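Local coordinates for protein catechol 1,2-dioxygenase (Acinetobacter sp., PDB 1DMH) that catalyses the iron(III)-dependent intradiol ring cleavage of catechol by molecular oxygen to cis,cis-muconate, the first step of the catechol branch of the beta-ketoadipate pathway, at residues R221-H226 with A244-T249; T239-A244 with M286-K291; R122-S127 with R193-A198; I155-T160 with F176-S181. All blocks are in the same frame, centred on the assembly; numbering follows the deposited sequence.

Interaction 1 (R221-H226 with A244-T249); sequences RPAHIH and AGDPYT. With FE (Fe (III) ion), chain C; MCT (4-methylcatechol), chain D.
The backbone N-H of Ala223 donates to Asp246 OD2 at 2.8 Å, nearly straight at 166° but meeting the oxygen from above the carboxylate plane. The other carboxylate oxygen, OD1, turns back on its own loop and uses its anti lone pair for Tyr248 N, closing an Asx turn at the start of the type I turn 246-249. With CG anti to the backbone N (chi1 -171°), the Asp246 carboxylate reaches across toward 221-226; one backbone N-H from each segment grips it. The Pro222 ring packs against this carboxylate, CB 3.4 Å from Asp246 OD1, and makes the apolar pair of the contact with CD 3.8 Å from Tyr248 CB. His224 NE2 binds the iron at 2.0 Å and His226 NE2 at 2.1 Å; 4-methylcatechol chelates the same ion through O3 and O4, and Tyr164 is a further protein ligand. His224 ND1 donates in its ring plane to Pro222 O (2.8 Å, 175°), which fixes the imidazole's rotation, so Asp246 holds the backbone next to a second-shell acceptor. Arg221 NH1 makes a weak bond to O3, while its NH2 forms a salt bridge with Asp252. The loop 244-249 follows strand 237-243, the antiparallel neighbour of strand 220-230, and leads on toward strand 262-268, whose Val262 is touched by Thr249.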
loop_
_atom_site.group_PDB
_atom_site.type_symbol
_atom_site.label_atom_id
_atom_site.label_comp_id
_atom_site.label_asym_id
_atom_site.label_seq_id
_atom_site.Cartn_x
_atom_site.Cartn_y
_atom_site.Cartn_z
ATOM N N ARG A 221 12.489 -1.858 -18.822
ATOM C CA ARG A 221 13.865 -1.606 -18.416
ATOM C C ARG A 221 14.765 -2.164 -19.512
ATOM O O ARG A 221 14.449 -3.193 -20.117
ATOM C CB ARG A 221 14.238 -2.341 -17.108
ATOM C CG ARG A 221 13.403 -1.994 -15.863
ATOM C CD ARG A 221 14.273 -2.101 -14.630
ATOM N NE ARG A 221 15.346 -1.123 -14.765
ATOM C CZ ARG A 221 16.470 -1.098 -14.064
ATOM N NH1 ARG A 221 16.707 -2.016 -13.132
ATOM N NH2 ARG A 221 17.392 -0.173 -14.345
ATOM N N PRO A 222 15.858 -1.459 -19.828
ATOM C CA PRO A 222 16.792 -1.943 -20.851
ATOM C C PRO A 222 17.507 -3.202 -20.293
ATOM O O PRO A 222 17.461 -3.454 -19.082
ATOM C CB PRO A 222 17.746 -0.759 -21.006
ATOM C CG PRO A 222 17.739 -0.136 -19.585
ATOM C CD PRO A 222 16.255 -0.116 -19.350
ATOM N N ALA A 223 18.143 -3.996 -21.153
ATOM C CA ALA A 223 18.879 -5.184 -20.695
ATOM C C ALA A 223 20.012 -4.671 -19.799
ATOM O O ALA A 223 20.739 -3.761 -20.179
ATOM C CB ALA A 223 19.446 -5.938 -21.884
ATOM N N HIS A 224 20.159 -5.269 -18.616
ATOM C CA HIS A 224 21.166 -4.834 -17.648
ATOM C C HIS A 224 21.628 -5.990 -16.748
ATOM O O HIS A 224 20.971 -7.037 -16.650
ATOM C CB HIS A 224 20.588 -3.744 -16.748
ATOM C CG HIS A 224 19.390 -4.204 -15.984
ATOM N ND1 HIS A 224 18.146 -4.336 -16.568
ATOM C CD2 HIS A 224 19.271 -4.685 -14.727
ATOM C CE1 HIS A 224 17.310 -4.878 -15.700
ATOM N NE2 HIS A 224 17.968 -5.099 -14.575
ATOM N N ILE A 225 22.767 -5.771 -16.097
ATOM C CA ILE A 225 23.371 -6.757 -15.196
ATOM C C ILE A 225 23.658 -6.056 -13.866
ATOM O O ILE A 225 24.266 -4.990 -13.847
ATOM C CB ILE A 225 24.681 -7.295 -15.803
ATOM C CG1 ILE A 225 24.366 -7.995 -17.134
ATOM C CG2 ILE A 225 25.376 -8.244 -14.812
ATOM C CD1 ILE A 225 25.593 -8.352 -17.961
ATOM N N HIS A 226 23.208 -6.651 -12.765
ATOM C CA HIS A 226 23.393 -6.080 -11.425
ATOM C C HIS A 226 24.725 -6.484 -10.790
ATOM O O HIS A 226 25.214 -7.582 -11.020
ATOM C CB HIS A 226 22.288 -6.581 -10.491
ATOM C CG HIS A 226 20.924 -6.092 -10.845
ATOM N ND1 HIS A 226 20.417 -4.893 -10.373
ATOM C CD2 HIS A 226 19.962 -6.629 -11.633
ATOM C CE1 HIS A 226 19.197 -4.719 -10.857
ATOM N NE2 HIS A 226 18.899 -5.755 -11.621
ATOM N N ALA A 244 24.769 -1.632 -24.205
ATOM C CA ALA A 244 24.653 -0.551 -25.181
ATOM C C ALA A 244 23.765 -0.948 -26.381
ATOM O O ALA A 244 23.729 -2.109 -26.806
ATOM C CB ALA A 244 26.075 -0.099 -25.654
ATOM N N GLY A 245 23.021 0.025 -26.894
ATOM C CA GLY A 245 22.165 -0.227 -28.038
ATOM C C GLY A 245 20.730 -0.560 -27.693
ATOM O O GLY A 245 19.871 -0.532 -28.568
ATOM N N ASP A 246 20.450 -0.873 -26.428
ATOM C CA ASP A 246 19.099 -1.223 -26.042
ATOM C C ASP A 246 18.197 -0.011 -26.274
ATOM O O ASP A 246 18.591 1.119 -26.022
ATOM C CB ASP A 246 19.066 -1.658 -24.578
ATOM C CG ASP A 246 17.724 -2.229 -24.180
ATOM O OD1 ASP A 246 16.746 -1.464 -24.169
ATOM O OD2 ASP A 246 17.627 -3.442 -23.893
ATOM N N PRO A 247 16.971 -0.236 -26.761
ATOM C CA PRO A 247 15.974 0.794 -27.053
ATOM C C PRO A 247 15.596 1.599 -25.832
ATOM O O PRO A 247 15.149 2.733 -25.951
ATOM C CB PRO A 247 14.775 -0.017 -27.542
ATOM C CG PRO A 247 15.408 -1.233 -28.105
ATOM C CD PRO A 247 16.388 -1.556 -27.026
ATOM N N TYR A 248 15.761 1.005 -24.658
ATOM C CA TYR A 248 15.390 1.676 -23.431
ATOM C C TYR A 248 16.543 2.163 -22.593
ATOM O O TYR A 248 16.357 2.558 -21.438
ATOM C CB TYR A 248 14.494 0.760 -22.614
ATOM C CG TYR A 248 13.191 0.518 -23.315
ATOM C CD1 TYR A 248 12.229 1.516 -23.347
ATOM C CD2 TYR A 248 12.939 -0.666 -24.001
ATOM C CE1 TYR A 248 11.038 1.355 -24.040
ATOM C CE2 TYR A 248 11.739 -0.840 -24.703
ATOM C CZ TYR A 248 10.793 0.184 -24.713
ATOM O OH TYR A 248 9.586 0.063 -25.369
ATOM N N THR A 249 17.735 2.147 -23.181
ATOM C CA THR A 249 18.915 2.598 -22.474
ATOM C C THR A 249 18.683 3.930 -21.783
ATOM O O THR A 249 18.979 4.083 -20.612
ATOM C CB THR A 249 20.102 2.738 -23.427
ATOM O OG1 THR A 249 20.386 1.462 -23.993
ATOM C CG2 THR A 249 21.327 3.224 -22.687
HETATM FE FE FE C . 17.251 -5.995 -12.888
HETATM C C1 MCT D . 13.295 -3.243 -11.334
HETATM C C2 MCT D . 14.685 -3.329 -11.147
HETATM C C3 MCT D . 15.380 -4.382 -11.778
HETATM O O3 MCT D . 16.737 -4.478 -11.606
HETATM C C4 MCT D . 14.731 -5.317 -12.566
HETATM O O4 MCT D . 15.458 -6.318 -13.161
HETATM C C5 MCT D . 13.377 -5.254 -12.763
HETATM C C6 MCT D . 12.622 -4.154 -12.110
HETATM C C MCT D . 12.513 -2.105 -10.652
HETATM O O HOH W 1 15.536 -5.659 -10.995
#

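Interaction 2 (T239-A244 with M286-K291); sequences TQINVA and MVFDLK
Thr239 sends its two branches to different partners: OG1, anti to the backbone N (chi1 -169°), bonds to Pro102 O outside the contact, which leaves CG2 to meet Leu290 CD2 at 3.9 Å. Next along, Ile241 also uses two branches, both apolar. Its CG2 sits over the centre of one face of the Phe288 ring, a CH-pi contact in which the two side chains slide past each other in opposite directions. Its CD1 reaches Met286 CE tip to tip at 3.9 Å. The Met286 chain bends at chi3 (72°), and the same methyl also lies 4.3 Å from Val243 CG2. The two segments run nearly antiparallel, 162° apart, yet CA atoms of Ile241 and Phe288 stand 8.2 Å from each other, so only side chains meet; strand 262-268 pairs with both strands, and its Val263 touches Met286 and Phe288. Methyl groups, one of them the S-methyl of Met286, and one aromatic face make the contact, implying cohesion by dispersion and burial of apolar surface between two strands of the dioxygenase domain.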
loop_
_atom_site.group_PDB
_atom_site.type_symbol
_atom_site.label_atom_id
_atom_site.label_comp_id
_atom_site.label_asym_id
_atom_site.label_seq_id
_atom_site.Cartn_x
_atom_site.Cartn_y
_atom_site.Cartn_z
ATOM N N THR A 239 25.565 -1.242 -8.061
ATOM C CA THR A 239 25.486 -0.582 -9.345
ATOM C C THR A 239 24.995 -1.581 -10.393
ATOM O O THR A 239 24.568 -2.685 -10.061
ATOM C CB THR A 239 26.891 0.028 -9.744
ATOM O OG1 THR A 239 26.729 0.891 -10.873
ATOM C CG2 THR A 239 27.888 -1.062 -10.120
ATOM N N GLN A 240 25.009 -1.187 -11.656
ATOM C CA GLN A 240 24.592 -2.126 -12.691
ATOM C C GLN A 240 25.161 -1.619 -13.999
ATOM O O GLN A 240 25.627 -0.474 -14.068
ATOM C CB GLN A 240 23.073 -2.175 -12.808
ATOM C CG GLN A 240 22.554 -1.084 -13.697
ATOM C CD GLN A 240 21.044 -1.083 -13.895
ATOM O OE1 GLN A 240 20.546 -0.421 -14.830
ATOM N NE2 GLN A 240 20.307 -1.785 -13.030
ATOM N N ILE A 241 25.178 -2.470 -15.017
ATOM C CA ILE A 241 25.623 -2.010 -16.328
ATOM C C ILE A 241 24.500 -2.256 -17.312
ATOM O O ILE A 241 23.722 -3.191 -17.156
ATOM C CB ILE A 241 26.934 -2.678 -16.819
ATOM C CG1 ILE A 241 26.840 -4.202 -16.770
ATOM C CG2 ILE A 241 28.087 -2.129 -16.003
ATOM C CD1 ILE A 241 28.115 -4.926 -17.232
ATOM N N ASN A 242 24.412 -1.360 -18.286
ATOM C CA ASN A 242 23.408 -1.387 -19.338
ATOM C C ASN A 242 24.045 -1.867 -20.618
ATOM O O ASN A 242 25.144 -1.429 -20.967
ATOM C CB ASN A 242 22.883 0.024 -19.584
ATOM C CG ASN A 242 21.957 0.462 -18.536
ATOM O OD1 ASN A 242 20.814 0.027 -18.517
ATOM N ND2 ASN A 242 22.433 1.301 -17.609
ATOM N N VAL A 243 23.360 -2.752 -21.325
ATOM C CA VAL A 243 23.901 -3.240 -22.589
ATOM C C VAL A 243 23.680 -2.122 -23.624
ATOM O O VAL A 243 22.541 -1.692 -23.874
ATOM C CB VAL A 243 23.197 -4.560 -23.019
ATOM C CG1 VAL A 243 23.702 -5.005 -24.377
ATOM C CG2 VAL A 243 23.450 -5.644 -21.961
ATOM N N ALA A 244 24.769 -1.632 -24.205
ATOM C CA ALA A 244 24.653 -0.551 -25.181
ATOM C C ALA A 244 23.765 -0.948 -26.381
ATOM O O ALA A 244 23.729 -2.109 -26.806
ATOM C CB ALA A 244 26.075 -0.099 -25.654
ATOM N N MET A 286 31.918 -8.504 -22.814
ATOM C CA MET A 286 31.777 -7.212 -22.137
ATOM C C MET A 286 32.862 -7.148 -21.071
ATOM O O MET A 286 33.104 -8.116 -20.358
ATOM C CB MET A 286 30.412 -7.058 -21.464
ATOM C CG MET A 286 29.221 -7.066 -22.422
ATOM S SD MET A 286 27.606 -6.939 -21.599
ATOM C CE MET A 286 27.627 -5.273 -21.090
ATOM N N VAL A 287 33.546 -6.015 -20.999
ATOM C CA VAL A 287 34.586 -5.805 -20.009
ATOM C C VAL A 287 34.053 -4.673 -19.128
ATOM O O VAL A 287 33.570 -3.673 -19.645
ATOM C CB VAL A 287 35.913 -5.332 -20.671
ATOM C CG1 VAL A 287 37.002 -5.156 -19.616
ATOM C CG2 VAL A 287 36.347 -6.321 -21.716
ATOM N N PHE A 288 34.099 -4.823 -17.813
ATOM C CA PHE A 288 33.634 -3.737 -16.957
ATOM C C PHE A 288 34.427 -3.766 -15.668
ATOM O O PHE A 288 34.361 -4.740 -14.919
ATOM C CB PHE A 288 32.140 -3.855 -16.636
ATOM C CG PHE A 288 31.597 -2.664 -15.885
ATOM C CD1 PHE A 288 31.651 -1.387 -16.449
ATOM C CD2 PHE A 288 31.087 -2.797 -14.598
ATOM C CE1 PHE A 288 31.209 -0.257 -15.742
ATOM C CE2 PHE A 288 30.646 -1.675 -13.891
ATOM C CZ PHE A 288 30.713 -0.404 -14.476
ATOM N N ASP A 289 35.212 -2.714 -15.442
ATOM C CA ASP A 289 36.019 -2.594 -14.223
ATOM C C ASP A 289 35.254 -1.732 -13.246
ATOM O O ASP A 289 34.526 -0.812 -13.652
ATOM C CB ASP A 289 37.359 -1.894 -14.464
ATOM C CG ASP A 289 38.216 -2.589 -15.482
ATOM O OD1 ASP A 289 38.131 -3.825 -15.616
ATOM O OD2 ASP A 289 39.006 -1.888 -16.123
ATOM N N LEU A 290 35.434 -2.019 -11.963
ATOM C CA LEU A 290 34.778 -1.249 -10.916
ATOM C C LEU A 290 35.819 -0.729 -9.947
ATOM O O LEU A 290 36.756 -1.443 -9.602
ATOM C CB LEU A 290 33.764 -2.105 -10.155
ATOM C CG LEU A 290 32.632 -2.620 -11.042
ATOM C CD1 LEU A 290 33.100 -3.929 -11.642
ATOM C CD2 LEU A 290 31.331 -2.831 -10.254
ATOM N N LYS A 291 35.653 0.522 -9.523
ATOM C CA LYS A 291 36.574 1.144 -8.572
ATOM C C LYS A 291 35.772 1.464 -7.315
ATOM O O LYS A 291 34.693 2.077 -7.386
ATOM C CB LYS A 291 37.192 2.421 -9.156
ATOM C CG LYS A 291 38.250 3.065 -8.238
ATOM C CD LYS A 291 38.897 4.279 -8.924
ATOM C CE LYS A 291 39.810 5.084 -7.995
ATOM N NZ LYS A 291 40.971 4.289 -7.543
#

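Interaction 3 (R122-S127 with R193-A198); sequences RMDDGS and RTILPA
Arg122 and Arg193 lie side by side, pointing the same way, and their guanidinium groups stack face on face, planes 9° apart and centres 4.1 Å from each other. Both chains are extended from CG to NE, with CG anti to the backbone N (chi1 168° and 167°), which keeps them level. Counter-charges probably make this pairing of like charges tolerable. Arg122 grips Asp124 side-on, NE to OD1 and NH2 to OD2, each at 2.9 Å; Arg193 NH2 has a salt bridge to Glu280. A water joins the sides, donating to Asp124 OD1 and Thr194 O and accepting from Arg193 NE. Asp124 OD2 also takes the N-H of Gly126 in an Asx turn, and the Asp124 side chain crosses that of Ile195 at about a right angle, OD2 lying 3.7 Å from CG2. Met123 crosses Thr194 obliquely, its CB 3.7 Å from OG1, a hydroxyl bonded to His157 NE2. In the backbone, Met123 N donates to Arg193 O at 2.7 Å. Arg122 and Arg193 form a parallel bridge, the last pairing of the short strand 120-122 with strand 189-195 before the chain turns away: part of the mixed beta-sheet that carries the catalytic domain of intradiol dioxygenases.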
loop_
_atom_site.group_PDB
_atom_site.type_symbol
_atom_site.label_atom_id
_atom_site.label_comp_id
_atom_site.label_asym_id
_atom_site.label_seq_id
_atom_site.Cartn_x
_atom_site.Cartn_y
_atom_site.Cartn_z
ATOM N N ARG A 122 30.625 -20.094 -14.226
ATOM C CA ARG A 122 29.672 -20.005 -15.310
ATOM C C ARG A 122 28.382 -19.742 -14.508
ATOM O O ARG A 122 28.120 -20.419 -13.520
ATOM C CB ARG A 122 29.566 -21.307 -16.101
ATOM C CG ARG A 122 28.358 -21.251 -17.020
ATOM C CD ARG A 122 28.304 -22.362 -18.033
ATOM N NE ARG A 122 27.064 -22.227 -18.775
ATOM C CZ ARG A 122 26.732 -22.956 -19.833
ATOM N NH1 ARG A 122 27.559 -23.892 -20.293
ATOM N NH2 ARG A 122 25.560 -22.759 -20.415
ATOM N N MET A 123 27.591 -18.757 -14.913
ATOM C CA MET A 123 26.388 -18.399 -14.159
ATOM C C MET A 123 25.077 -19.038 -14.558
ATOM O O MET A 123 24.149 -19.110 -13.751
ATOM C CB MET A 123 26.168 -16.892 -14.230
ATOM C CG MET A 123 27.359 -16.079 -13.842
ATOM S SD MET A 123 26.939 -14.320 -13.880
ATOM C CE MET A 123 25.570 -14.239 -12.705
ATOM N N ASP A 124 24.976 -19.465 -15.806
ATOM C CA ASP A 124 23.726 -20.021 -16.285
ATOM C C ASP A 124 23.789 -21.533 -16.421
ATOM O O ASP A 124 24.874 -22.113 -16.515
ATOM C CB ASP A 124 23.388 -19.417 -17.637
ATOM C CG ASP A 124 24.286 -19.951 -18.739
ATOM O OD1 ASP A 124 25.517 -19.735 -18.674
ATOM O OD2 ASP A 124 23.756 -20.606 -19.657
ATOM N N ASP A 125 22.609 -22.153 -16.445
ATOM C CA ASP A 125 22.489 -23.604 -16.567
ATOM C C ASP A 125 22.168 -24.023 -17.992
ATOM O O ASP A 125 21.729 -25.149 -18.207
ATOM C CB ASP A 125 21.384 -24.136 -15.647
ATOM C CG ASP A 125 20.003 -23.615 -16.020
ATOM O OD1 ASP A 125 19.863 -22.944 -17.066
ATOM O OD2 ASP A 125 19.043 -23.890 -15.267
ATOM N N GLY A 126 22.366 -23.123 -18.954
ATOM C CA GLY A 126 22.079 -23.441 -20.343
ATOM C C GLY A 126 20.634 -23.832 -20.630
ATOM O O GLY A 126 20.340 -24.426 -21.666
ATOM N N SER A 127 19.724 -23.491 -19.726
ATOM C CA SER A 127 18.318 -23.815 -19.909
ATOM C C SER A 127 17.594 -22.839 -20.835
ATOM O O SER A 127 16.440 -23.074 -21.193
ATOM C CB SER A 127 17.601 -23.823 -18.563
ATOM O OG SER A 127 17.674 -22.547 -17.951
ATOM N N ARG A 193 31.045 -16.626 -17.234
ATOM C CA ARG A 193 30.460 -17.031 -18.493
ATOM C C ARG A 193 28.946 -17.104 -18.180
ATOM O O ARG A 193 28.531 -17.765 -17.220
ATOM C CB ARG A 193 30.983 -18.398 -18.947
ATOM C CG ARG A 193 30.132 -18.953 -20.072
ATOM C CD ARG A 193 30.636 -20.261 -20.656
ATOM N NE ARG A 193 29.604 -20.764 -21.552
ATOM C CZ ARG A 193 29.754 -21.787 -22.382
ATOM N NH1 ARG A 193 30.903 -22.423 -22.432
ATOM N NH2 ARG A 193 28.751 -22.158 -23.167
ATOM N N THR A 194 28.129 -16.397 -18.959
ATOM C CA THR A 194 26.692 -16.423 -18.735
ATOM C C THR A 194 26.014 -16.171 -20.095
ATOM O O THR A 194 26.575 -16.552 -21.130
ATOM C CB THR A 194 26.296 -15.360 -17.691
ATOM O OG1 THR A 194 24.913 -15.506 -17.374
ATOM C CG2 THR A 194 26.571 -13.958 -18.199
ATOM N N ILE A 195 24.813 -15.593 -20.112
ATOM C CA ILE A 195 24.167 -15.271 -21.386
ATOM C C ILE A 195 23.736 -13.800 -21.355
ATOM O O ILE A 195 23.608 -13.211 -20.276
ATOM C CB ILE A 195 22.899 -16.144 -21.671
ATOM C CG1 ILE A 195 21.875 -15.957 -20.557
ATOM C CG2 ILE A 195 23.276 -17.616 -21.826
ATOM C CD1 ILE A 195 20.549 -16.626 -20.838
ATOM N N LEU A 196 23.535 -13.208 -22.528
ATOM C CA LEU A 196 23.083 -11.817 -22.608
ATOM C C LEU A 196 21.649 -11.734 -22.142
ATOM O O LEU A 196 20.789 -12.455 -22.632
ATOM C CB LEU A 196 23.117 -11.283 -24.034
ATOM C CG LEU A 196 24.307 -10.467 -24.497
ATOM C CD1 LEU A 196 24.010 -10.009 -25.918
ATOM C CD2 LEU A 196 24.522 -9.257 -23.603
ATOM N N PRO A 197 21.373 -10.870 -21.164
ATOM C CA PRO A 197 20.001 -10.749 -20.686
ATOM C C PRO A 197 19.181 -9.917 -21.657
ATOM O O PRO A 197 19.738 -9.213 -22.516
ATOM C CB PRO A 197 20.182 -10.049 -19.351
ATOM C CG PRO A 197 21.275 -9.100 -19.668
ATOM C CD PRO A 197 22.268 -10.021 -20.362
ATOM N N ALA A 198 17.862 -10.019 -21.532
ATOM C CA ALA A 198 16.932 -9.235 -22.346
ATOM C C ALA A 198 16.350 -8.252 -21.337
ATOM O O ALA A 198 16.367 -8.523 -20.141
ATOM C CB ALA A 198 15.806 -10.126 -22.906
HETATM O O HOH W 2 26.943 -19.312 -21.114
#

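Interaction 4 (I155-T160 with F176-S181); sequences IWHANT and FNMRRS
Ile155 and Arg180 exchange two backbone hydrogen bonds, Ile155 N to Arg180 O at 3.0 Å and Arg180 N to Ile155 O at 3.1 Å, as an antiparallel hydrogen-bonded pair. His157 N adds a longer one to Met178 O, 3.3 Å, and a water donates to both His157 O and Asn177 O. The His157 ring is pinned in its own plane by ND1 donating to Ala158 O. Across one face of that ring Met178 runs at about a right angle: CB makes a CH-pi contact 4.0 Å from the ring centroid, and SD comes obliquely to 3.7 Å from CE1. A bend at chi3 (-57°) then brings Met178 CE to Asn159 CB, 3.8 Å away. On the face opposite Ile155 and Arg180, Trp156 and Arg179 are a non-hydrogen-bonded pair. Arg179 NH1 approaches Trp156 CD1 at 3.4 Å, indole and guanidinium planes 21° apart, and its nitrogens are held by the carbonyls of Leu109 and Ser165. Trp156 stacks on the iron ligand His226; Arg179, also near the iron ligand Tyr164, probably belongs to the second shell. Strands 152-157 and 179-183, the latter entered through the type II turn 176-179, form an antiparallel pair flanking the ferric site of an intradiol dioxygenase.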
loop_
_atom_site.group_PDB
_atom_site.type_symbol
_atom_site.label_atom_id
_atom_site.label_comp_id
_atom_site.label_asym_id
_atom_site.label_seq_id
_atom_site.Cartn_x
_atom_site.Cartn_y
_atom_site.Cartn_z
ATOM N N ILE A 155 26.891 -10.845 -8.852
ATOM C CA ILE A 155 26.222 -10.546 -10.105
ATOM C C ILE A 155 24.919 -11.312 -10.257
ATOM O O ILE A 155 24.839 -12.494 -9.917
ATOM C CB ILE A 155 27.137 -10.920 -11.288
ATOM C CG1 ILE A 155 28.515 -10.279 -11.076
ATOM C CG2 ILE A 155 26.518 -10.465 -12.611
ATOM C CD1 ILE A 155 29.447 -10.470 -12.227
ATOM N N TRP A 156 23.884 -10.647 -10.748
ATOM C CA TRP A 156 22.629 -11.343 -10.981
ATOM C C TRP A 156 21.978 -10.649 -12.151
ATOM O O TRP A 156 22.157 -9.447 -12.326
ATOM C CB TRP A 156 21.740 -11.376 -9.705
ATOM C CG TRP A 156 21.120 -10.085 -9.160
ATOM C CD1 TRP A 156 19.820 -9.675 -9.298
ATOM C CD2 TRP A 156 21.769 -9.090 -8.356
ATOM N NE1 TRP A 156 19.620 -8.488 -8.628
ATOM C CE2 TRP A 156 20.800 -8.107 -8.041
ATOM C CE3 TRP A 156 23.081 -8.933 -7.869
ATOM C CZ2 TRP A 156 21.095 -6.982 -7.265
ATOM C CZ3 TRP A 156 23.380 -7.811 -7.098
ATOM C CH2 TRP A 156 22.386 -6.850 -6.804
ATOM N N HIS A 157 21.269 -11.405 -12.982
ATOM C CA HIS A 157 20.618 -10.824 -14.158
ATOM C C HIS A 157 19.518 -11.731 -14.695
ATOM O O HIS A 157 19.356 -12.857 -14.234
ATOM C CB HIS A 157 21.665 -10.532 -15.240
ATOM C CG HIS A 157 22.293 -11.761 -15.841
ATOM N ND1 HIS A 157 21.701 -12.487 -16.858
ATOM C CD2 HIS A 157 23.472 -12.380 -15.576
ATOM C CE1 HIS A 157 22.490 -13.497 -17.193
ATOM N NE2 HIS A 157 23.571 -13.454 -16.430
ATOM N N ALA A 158 18.766 -11.229 -15.669
ATOM C CA ALA A 158 17.649 -11.963 -16.261
ATOM C C ALA A 158 18.048 -12.820 -17.469
ATOM O O ALA A 158 19.164 -12.696 -17.978
ATOM C CB ALA A 158 16.548 -10.965 -16.670
ATOM N N ASN A 159 17.138 -13.693 -17.908
ATOM C CA ASN A 159 17.413 -14.519 -19.074
ATOM C C ASN A 159 16.878 -13.773 -20.286
ATOM O O ASN A 159 16.542 -12.594 -20.167
ATOM C CB ASN A 159 16.778 -15.922 -18.965
ATOM C CG ASN A 159 15.261 -15.894 -18.805
ATOM O OD1 ASN A 159 14.593 -14.906 -19.130
ATOM N ND2 ASN A 159 14.709 -17.014 -18.334
ATOM N N THR A 160 16.790 -14.443 -21.441
ATOM C CA THR A 160 16.336 -13.784 -22.669
ATOM C C THR A 160 14.864 -13.415 -22.682
ATOM O O THR A 160 14.411 -12.709 -23.588
ATOM C CB THR A 160 16.648 -14.627 -23.940
ATOM O OG1 THR A 160 15.974 -15.892 -23.869
ATOM C CG2 THR A 160 18.148 -14.858 -24.059
ATOM N N PHE A 176 19.251 -20.166 -7.998
ATOM C CA PHE A 176 20.415 -19.313 -8.274
ATOM C C PHE A 176 20.914 -19.282 -9.729
ATOM O O PHE A 176 22.066 -18.931 -9.984
ATOM C CB PHE A 176 21.584 -19.659 -7.342
ATOM C CG PHE A 176 21.257 -19.511 -5.892
ATOM C CD1 PHE A 176 21.162 -18.250 -5.317
ATOM C CD2 PHE A 176 20.968 -20.630 -5.110
ATOM C CE1 PHE A 176 20.774 -18.103 -3.976
ATOM C CE2 PHE A 176 20.583 -20.500 -3.767
ATOM C CZ PHE A 176 20.484 -19.236 -3.201
ATOM N N ASN A 177 20.050 -19.647 -10.676
ATOM C CA ASN A 177 20.429 -19.599 -12.076
ATOM C C ASN A 177 20.724 -18.114 -12.353
ATOM O O ASN A 177 19.938 -17.241 -11.955
ATOM C CB ASN A 177 19.275 -20.060 -12.970
ATOM C CG ASN A 177 19.690 -20.213 -14.430
ATOM O OD1 ASN A 177 18.877 -20.015 -15.341
ATOM N ND2 ASN A 177 20.937 -20.591 -14.658
ATOM N N MET A 178 21.862 -17.851 -13.005
ATOM C CA MET A 178 22.332 -16.505 -13.361
ATOM C C MET A 178 22.565 -15.597 -12.145
ATOM O O MET A 178 22.368 -14.384 -12.211
ATOM C CB MET A 178 21.349 -15.869 -14.347
ATOM C CG MET A 178 21.180 -16.705 -15.652
ATOM S SD MET A 178 19.897 -16.046 -16.752
ATOM C CE MET A 178 18.485 -16.089 -15.620
ATOM N N ARG A 179 22.999 -16.200 -11.037
ATOM C CA ARG A 179 23.294 -15.480 -9.801
ATOM C C ARG A 179 24.559 -16.124 -9.200
ATOM O O ARG A 179 24.535 -17.302 -8.846
ATOM C CB ARG A 179 22.140 -15.619 -8.788
ATOM C CG ARG A 179 20.796 -14.998 -9.183
ATOM C CD ARG A 179 19.712 -15.361 -8.149
ATOM N NE ARG A 179 18.381 -14.842 -8.476
ATOM C CZ ARG A 179 18.021 -13.561 -8.363
ATOM N NH1 ARG A 179 18.897 -12.654 -7.925
ATOM N NH2 ARG A 179 16.776 -13.196 -8.665
ATOM N N ARG A 180 25.649 -15.368 -9.077
ATOM C CA ARG A 180 26.881 -15.909 -8.501
ATOM C C ARG A 180 27.651 -14.868 -7.699
ATOM O O ARG A 180 27.462 -13.657 -7.878
ATOM C CB ARG A 180 27.822 -16.416 -9.601
ATOM C CG ARG A 180 27.387 -17.652 -10.372
ATOM C CD ARG A 180 27.338 -18.909 -9.505
ATOM N NE ARG A 180 27.004 -20.066 -10.325
ATOM C CZ ARG A 180 25.778 -20.407 -10.714
ATOM N NH1 ARG A 180 24.715 -19.721 -10.309
ATOM N NH2 ARG A 180 25.607 -21.488 -11.475
ATOM N N SER A 181 28.526 -15.350 -6.815
ATOM C CA SER A 181 29.413 -14.480 -6.052
ATOM C C SER A 181 30.794 -14.886 -6.510
ATOM O O SER A 181 31.107 -16.072 -6.547
ATOM C CB SER A 181 29.309 -14.723 -4.550
ATOM O OG SER A 181 28.067 -14.271 -4.073
HETATM O O HOH W 3 18.389 -14.634 -12.222
#

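All four contacts belong to the dioxygenase domain and reach one mixed beta-sheet. Interactions 3 and 4 are close, centres 7 Å apart; along the chain the two segments of interaction 4 come between those of interaction 3, and Met123 O accepts from Met178 N to join them. Interactions 1 and 2 have centres 11 Å apart, share Ala244, and alternate in sequence because 239-244 lies between 221-226 and 244-249. Strand 220-230 also pairs with 152-157, His226 N to Trp156 O, tying interaction 1 to interaction 4, centres 16 Å apart. The strand that carries both iron-binding histidines is therefore flanked by neighbours that interactions 2 and 4 fasten to the rest of the domain.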